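PDB 6KPB: scarecrow-like protein 3 from Arabidopsis thaliana, which probably acts as a GRAS-family transcription factor in plant development and binds zinc finger proteins of the IDD group, among them JACKDAW. Local coordinates for residues L60-N65 with L360-L365; D352-N356 with E366-Y371. All coordinates share one frame; numbering follows the deposited sequence.

Overall arrangement
Both contacts use helix 360-381, and they show how one helix can present unlike chemistry to different neighbours. In contact 1 its first turns pack against residues 60-65 of helix 49-69, a segment within the predicted leucine repeat I. In contact 2 the following turns meet the loop that leads from strand 345-351 back into the same helix. The centres of the contacts lie about 12 Å apart, contact 2 being the nearer to the middle of the chain, about 13 Å from the chain's centre against about 23 Å. They touch through Leu60 CD1 and Leu368 CD2, 3.9 Å apart. The bound peptide packs on Tyr369, which belongs to the helical segment of contact 2.

Contact 1 of 2, residues L60-N65 with L360-L365; sequences LLTCAN and LMERLL
Met361 lays its terminal methyl over the helix face formed by Ala64 and Asn65, with CE 3.7 Å from Ala64 CB. Its CG stands anti to the backbone N (chi1 -170°), and bends at the next two torsions carry the thioether across toward helix 49-69. There CE also lies 3.5 Å from Asn65 OD1, the two side chains crossing at nearly a right angle, and 3.8 Å from the backbone O of Leu61. Ala64 is met by two leucines as well: the CD2 branch of Leu364 comes to 3.6 Å from Ala64 CB, while Leu360 CD1 reaches the same methyl at 4.0 Å. Leu364 CD2 further touches the carbonyl O of Leu60. Toward the more exposed side, Leu61 and Leu365 cross with their CD2 methyls 4.0 Å apart.

The short helical segments run nearly antiparallel, at 161°, with axes 10.5 Å apart. Helix 92-109 adjoins them, touching Cys63 through Leu104 and Leu364 through Phe100. Since no hydrogen bond passes between the two segments, the direct contact is one of apolar packing, centred on the small Ala64 and extended by Leu61 against Leu365.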
loop_
_atom_site.group_PDB
_atom_site.type_symbol
_atom_site.label_atom_id
_atom_site.label_comp_id
_atom_site.label_asym_id
_atom_site.label_seq_id
_atom_site.Cartn_x
_atom_site.Cartn_y
_atom_site.Cartn_z
ATOM N N LEU A 60 8.999 -16.469 -19.451
ATOM C CA LEU A 60 9.140 -15.019 -19.548
ATOM C C LEU A 60 9.247 -14.576 -21.001
ATOM O O LEU A 60 8.539 -13.661 -21.437
ATOM C CB LEU A 60 10.355 -14.551 -18.747
ATOM C CG LEU A 60 10.234 -14.648 -17.225
ATOM C CD1 LEU A 60 11.545 -14.291 -16.539
ATOM C CD2 LEU A 60 9.105 -13.760 -16.718
ATOM N N LEU A 61 10.128 -15.219 -21.770
ATOM C CA LEU A 61 10.260 -14.876 -23.182
ATOM C C LEU A 61 8.991 -15.217 -23.953
ATOM O O LEU A 61 8.551 -14.441 -24.810
ATOM C CB LEU A 61 11.465 -15.591 -23.791
ATOM C CG LEU A 61 12.848 -14.959 -23.609
ATOM C CD1 LEU A 61 13.388 -15.187 -22.207
ATOM C CD2 LEU A 61 13.807 -15.505 -24.654
ATOM N N THR A 62 8.387 -16.370 -23.657
ATOM C CA THR A 62 7.161 -16.768 -24.344
ATOM C C THR A 62 6.038 -15.778 -24.072
ATOM O O THR A 62 5.403 -15.268 -25.002
ATOM C CB THR A 62 6.745 -18.173 -23.913
ATOM O OG1 THR A 62 7.895 -19.028 -23.883
ATOM C CG2 THR A 62 5.721 -18.742 -24.885
ATOM N N CYS A 63 5.780 -15.493 -22.792
ATOM C CA CYS A 63 4.744 -14.531 -22.433
ATOM C C CYS A 63 4.977 -13.188 -23.107
ATOM O O CYS A 63 4.043 -12.586 -23.647
ATOM C CB CYS A 63 4.690 -14.363 -20.915
ATOM S SG CYS A 63 3.570 -13.063 -20.350
ATOM N N ALA A 64 6.227 -12.714 -23.108
ATOM C CA ALA A 64 6.534 -11.429 -23.730
ATOM C C ALA A 64 6.180 -11.428 -25.210
ATOM O O ALA A 64 5.712 -10.415 -25.743
ATOM C CB ALA A 64 8.010 -11.090 -23.533
ATOM N N ASN A 65 6.402 -12.553 -25.895
ATOM C CA ASN A 65 5.984 -12.656 -27.289
ATOM C C ASN A 65 4.470 -12.561 -27.414
ATOM O O ASN A 65 3.952 -11.859 -28.292
ATOM C CB ASN A 65 6.498 -13.959 -27.901
ATOM C CG ASN A 65 7.878 -13.811 -28.512
ATOM O OD1 ASN A 65 8.235 -12.743 -29.012
ATOM N ND2 ASN A 65 8.658 -14.884 -28.481
ATOM N N LEU A 360 10.337 -4.381 -26.649
ATOM C CA LEU A 360 10.178 -5.022 -25.347
ATOM C C LEU A 360 11.149 -6.186 -25.190
ATOM O O LEU A 360 11.782 -6.346 -24.140
ATOM C CB LEU A 360 8.731 -5.494 -25.178
ATOM C CG LEU A 360 8.171 -5.831 -23.789
ATOM C CD1 LEU A 360 8.638 -7.191 -23.280
ATOM C CD2 LEU A 360 8.526 -4.738 -22.798
ATOM N N MET A 361 11.278 -7.015 -26.230
ATOM C CA MET A 361 12.133 -8.196 -26.139
ATOM C C MET A 361 13.591 -7.809 -25.940
ATOM O O MET A 361 14.334 -8.502 -25.231
ATOM C CB MET A 361 11.973 -9.055 -27.394
ATOM C CG MET A 361 12.628 -10.421 -27.293
ATOM S SD MET A 361 11.938 -11.414 -25.954
ATOM C CE MET A 361 10.215 -11.471 -26.437
ATOM N N GLU A 362 14.021 -6.708 -26.560
ATOM C CA GLU A 362 15.376 -6.207 -26.353
ATOM C C GLU A 362 15.627 -5.911 -24.881
ATOM O O GLU A 362 16.557 -6.451 -24.271
ATOM C CB GLU A 362 15.604 -4.949 -27.192
ATOM C CG GLU A 362 15.830 -5.193 -28.671
ATOM C CD GLU A 362 15.886 -3.898 -29.459
ATOM O OE1 GLU A 362 15.233 -2.919 -29.035
ATOM O OE2 GLU A 362 16.583 -3.853 -30.493
ATOM N N ARG A 363 14.795 -5.049 -24.292
ATOM C CA ARG A 363 14.992 -4.654 -22.903
ATOM C C ARG A 363 14.804 -5.828 -21.952
ATOM O O ARG A 363 15.479 -5.897 -20.920
ATOM C CB ARG A 363 14.039 -3.516 -22.545
ATOM C CG ARG A 363 14.091 -2.357 -23.527
ATOM C CD ARG A 363 13.467 -1.099 -22.952
ATOM N NE ARG A 363 12.060 -1.281 -22.611
ATOM C CZ ARG A 363 11.065 -1.220 -23.490
ATOM N NH1 ARG A 363 11.320 -0.986 -24.771
ATOM N NH2 ARG A 363 9.813 -1.391 -23.088
ATOM N N LEU A 364 13.907 -6.759 -22.282
ATOM C CA LEU A 364 13.706 -7.919 -21.421
ATOM C C LEU A 364 14.939 -8.813 -21.396
ATOM O O LEU A 364 15.330 -9.307 -20.332
ATOM C CB LEU A 364 12.483 -8.712 -21.879
ATOM C CG LEU A 364 12.241 -10.021 -21.126
ATOM C CD1 LEU A 364 12.065 -9.754 -19.643
ATOM C CD2 LEU A 364 11.037 -10.753 -21.683
ATOM N N LEU A 365 15.566 -9.029 -22.553
ATOM C CA LEU A 365 16.730 -9.909 -22.611
ATOM C C LEU A 365 17.884 -9.352 -21.786
ATOM O O LEU A 365 18.475 -10.063 -20.967
ATOM C CB LEU A 365 17.159 -10.122 -24.062
ATOM C CG LEU A 365 16.328 -11.131 -24.856
ATOM C CD1 LEU A 365 16.853 -11.270 -26.275
ATOM C CD2 LEU A 365 16.319 -12.479 -24.149
#

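Contact 2 of 2, residues D352-N356 with E366-Y371; sequences DSDHN and ESLYTY
His355 and Thr370 approach from opposite directions and meet at the edge of the imidazole, where His355 NE2 and Thr370 OG1 form a hydrogen bond of 3.0 Å. The imidazole is turned so that Thr370 CB also lies in its plane, while a serine CB lies against each face, both displaced toward the rim. On one side Ser367 CB makes a CH-pi contact 4.1 Å from the ring centroid and 20° off the normal; over the opposite face lies Ser353 CB, from the histidine's own loop. With CG anti to the carbonyl carbon (chi1 -66°), the ring extends from the loop to the helix. Its ND1 is hydrogen-bonded to ND1 of His416, so both ring nitrogens are engaged. The Tyr371 ring is nearly parallel to the imidazole, at 22°, but slid so far along that the two barely overlap, with centroids 5.7 Å apart.

Thr370 OG1 gathers further polar partners: Ser353 OG and Thr370 OG1 share a hydrogen bond of 3.2 Å, and Arg472 reaches the threonine from strand 472-482. Outside the two segments, that arginine also pairs with the carboxylate of Glu366, whose CB rests 3.4 Å from the backbone O of Asp354. Were His355 replaced by an alanine, Thr370 OG1 would probably lose one of its bonds and His416 ND1 its imidazole mate, with a gap opened between the two serines.

Asp354 centres an inverse gamma turn in this loop, which joins strand 345-351 to helix 360-381 and is folded back against that helix. Helix 387-406 closes the Tyr371 side, with Ile401 and Ile404 against its side chain and Glu400 bonded to its hydroxyl, while helix 92-109 packs on Ser367 and Leu368 and strand 472-482 brings in Arg472.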
loop_
_atom_site.group_PDB
_atom_site.type_symbol
_atom_site.label_atom_id
_atom_site.label_comp_id
_atom_site.label_asym_id
_atom_site.label_seq_id
_atom_site.Cartn_x
_atom_site.Cartn_y
_atom_site.Cartn_z
ATOM N N ASP A 352 25.325 0.795 -15.968
ATOM C CA ASP A 352 26.088 0.434 -17.154
ATOM C C ASP A 352 25.444 -0.785 -17.809
ATOM O O ASP A 352 26.005 -1.883 -17.823
ATOM C CB ASP A 352 27.550 0.167 -16.797
ATOM C CG ASP A 352 28.471 0.309 -17.991
ATOM O OD1 ASP A 352 27.978 0.227 -19.134
ATOM O OD2 ASP A 352 29.683 0.532 -17.788
ATOM N N SER A 353 24.250 -0.580 -18.359
ATOM C CA SER A 353 23.524 -1.634 -19.046
ATOM C C SER A 353 22.629 -1.003 -20.100
ATOM O O SER A 353 22.103 0.095 -19.909
ATOM C CB SER A 353 22.684 -2.472 -18.075
ATOM O OG SER A 353 23.489 -3.049 -17.064
ATOM N N ASP A 354 22.462 -1.706 -21.218
ATOM C CA ASP A 354 21.566 -1.249 -22.279
ATOM C C ASP A 354 20.154 -1.705 -21.933
ATOM O O ASP A 354 19.715 -2.792 -22.309
ATOM C CB ASP A 354 22.008 -1.778 -23.636
ATOM C CG ASP A 354 21.215 -1.175 -24.784
ATOM O OD1 ASP A 354 20.365 -0.293 -24.530
ATOM O OD2 ASP A 354 21.443 -1.582 -25.941
ATOM N N HIS A 355 19.437 -0.858 -21.194
ATOM C CA HIS A 355 18.042 -1.094 -20.854
ATOM C C HIS A 355 17.105 -0.127 -21.568
ATOM O O HIS A 355 15.940 -0.002 -21.174
ATOM C CB HIS A 355 17.842 -0.999 -19.341
ATOM C CG HIS A 355 18.543 -2.076 -18.572
ATOM N ND1 HIS A 355 18.728 -2.017 -17.207
ATOM C CD2 HIS A 355 19.101 -3.242 -18.976
ATOM C CE1 HIS A 355 19.371 -3.098 -16.803
ATOM N NE2 HIS A 355 19.609 -3.858 -17.857
ATOM N N ASN A 356 17.588 0.560 -22.605
ATOM C CA ASN A 356 16.797 1.523 -23.359
ATOM C C ASN A 356 16.559 1.054 -24.789
ATOM O O ASN A 356 16.360 1.873 -25.692
ATOM C CB ASN A 356 17.476 2.892 -23.357
ATOM C CG ASN A 356 16.511 4.019 -23.673
ATOM O OD1 ASN A 356 15.307 3.906 -23.445
ATOM N ND2 ASN A 356 17.041 5.119 -24.199
ATOM N N GLU A 366 18.214 -8.075 -21.983
ATOM C CA GLU A 366 19.352 -7.492 -21.279
ATOM C C GLU A 366 19.065 -7.327 -19.792
ATOM O O GLU A 366 19.904 -7.664 -18.949
ATOM C CB GLU A 366 19.732 -6.153 -21.912
ATOM C CG GLU A 366 20.641 -6.290 -23.121
ATOM C CD GLU A 366 21.923 -7.035 -22.796
ATOM O OE1 GLU A 366 22.705 -6.539 -21.958
ATOM O OE2 GLU A 366 22.141 -8.123 -23.369
ATOM N N SER A 367 17.881 -6.809 -19.448
ATOM C CA SER A 367 17.561 -6.590 -18.040
ATOM C C SER A 367 17.524 -7.899 -17.263
ATOM O O SER A 367 17.838 -7.918 -16.067
ATOM C CB SER A 367 16.227 -5.855 -17.906
ATOM O OG SER A 367 15.175 -6.594 -18.502
ATOM N N LEU A 368 17.142 -8.999 -17.917
ATOM C CA LEU A 368 17.191 -10.299 -17.254
ATOM C C LEU A 368 18.611 -10.641 -16.827
ATOM O O LEU A 368 18.832 -11.140 -15.718
ATOM C CB LEU A 368 16.629 -11.385 -18.171
ATOM C CG LEU A 368 15.120 -11.633 -18.111
ATOM C CD1 LEU A 368 14.707 -12.693 -19.120
ATOM C CD2 LEU A 368 14.706 -12.038 -16.704
ATOM N N TYR A 369 19.593 -10.363 -17.688
ATOM C CA TYR A 369 20.981 -10.655 -17.346
ATOM C C TYR A 369 21.499 -9.716 -16.264
ATOM O O TYR A 369 22.218 -10.147 -15.355
ATOM C CB TYR A 369 21.860 -10.575 -18.593
ATOM C CG TYR A 369 21.803 -11.808 -19.463
ATOM C CD1 TYR A 369 22.673 -12.869 -19.253
ATOM C CD2 TYR A 369 20.881 -11.913 -20.494
ATOM C CE1 TYR A 369 22.626 -14.000 -20.046
ATOM C CE2 TYR A 369 20.824 -13.039 -21.293
ATOM C CZ TYR A 369 21.699 -14.080 -21.064
ATOM O OH TYR A 369 21.647 -15.203 -21.858
ATOM N N THR A 370 21.148 -8.430 -16.345
ATOM C CA THR A 370 21.647 -7.464 -15.372
ATOM C C THR A 370 21.130 -7.776 -13.974
ATOM O O THR A 370 21.910 -7.880 -13.019
ATOM C CB THR A 370 21.251 -6.044 -15.783
ATOM O OG1 THR A 370 21.826 -5.730 -17.058
ATOM C CG2 THR A 370 21.740 -5.036 -14.752
ATOM N N TYR A 371 19.815 -7.938 -13.833
ATOM C CA TYR A 371 19.238 -8.147 -12.512
ATOM C C TYR A 371 19.430 -9.569 -12.003
ATOM O O TYR A 371 19.328 -9.792 -10.793
ATOM C CB TYR A 371 17.757 -7.770 -12.526
ATOM C CG TYR A 371 17.555 -6.280 -12.664
ATOM C CD1 TYR A 371 17.610 -5.447 -11.553
ATOM C CD2 TYR A 371 17.349 -5.698 -13.907
ATOM C CE1 TYR A 371 17.444 -4.080 -11.674
ATOM C CE2 TYR A 371 17.181 -4.333 -14.039
ATOM C CZ TYR A 371 17.231 -3.530 -12.919
ATOM O OH TYR A 371 17.064 -2.169 -13.048
#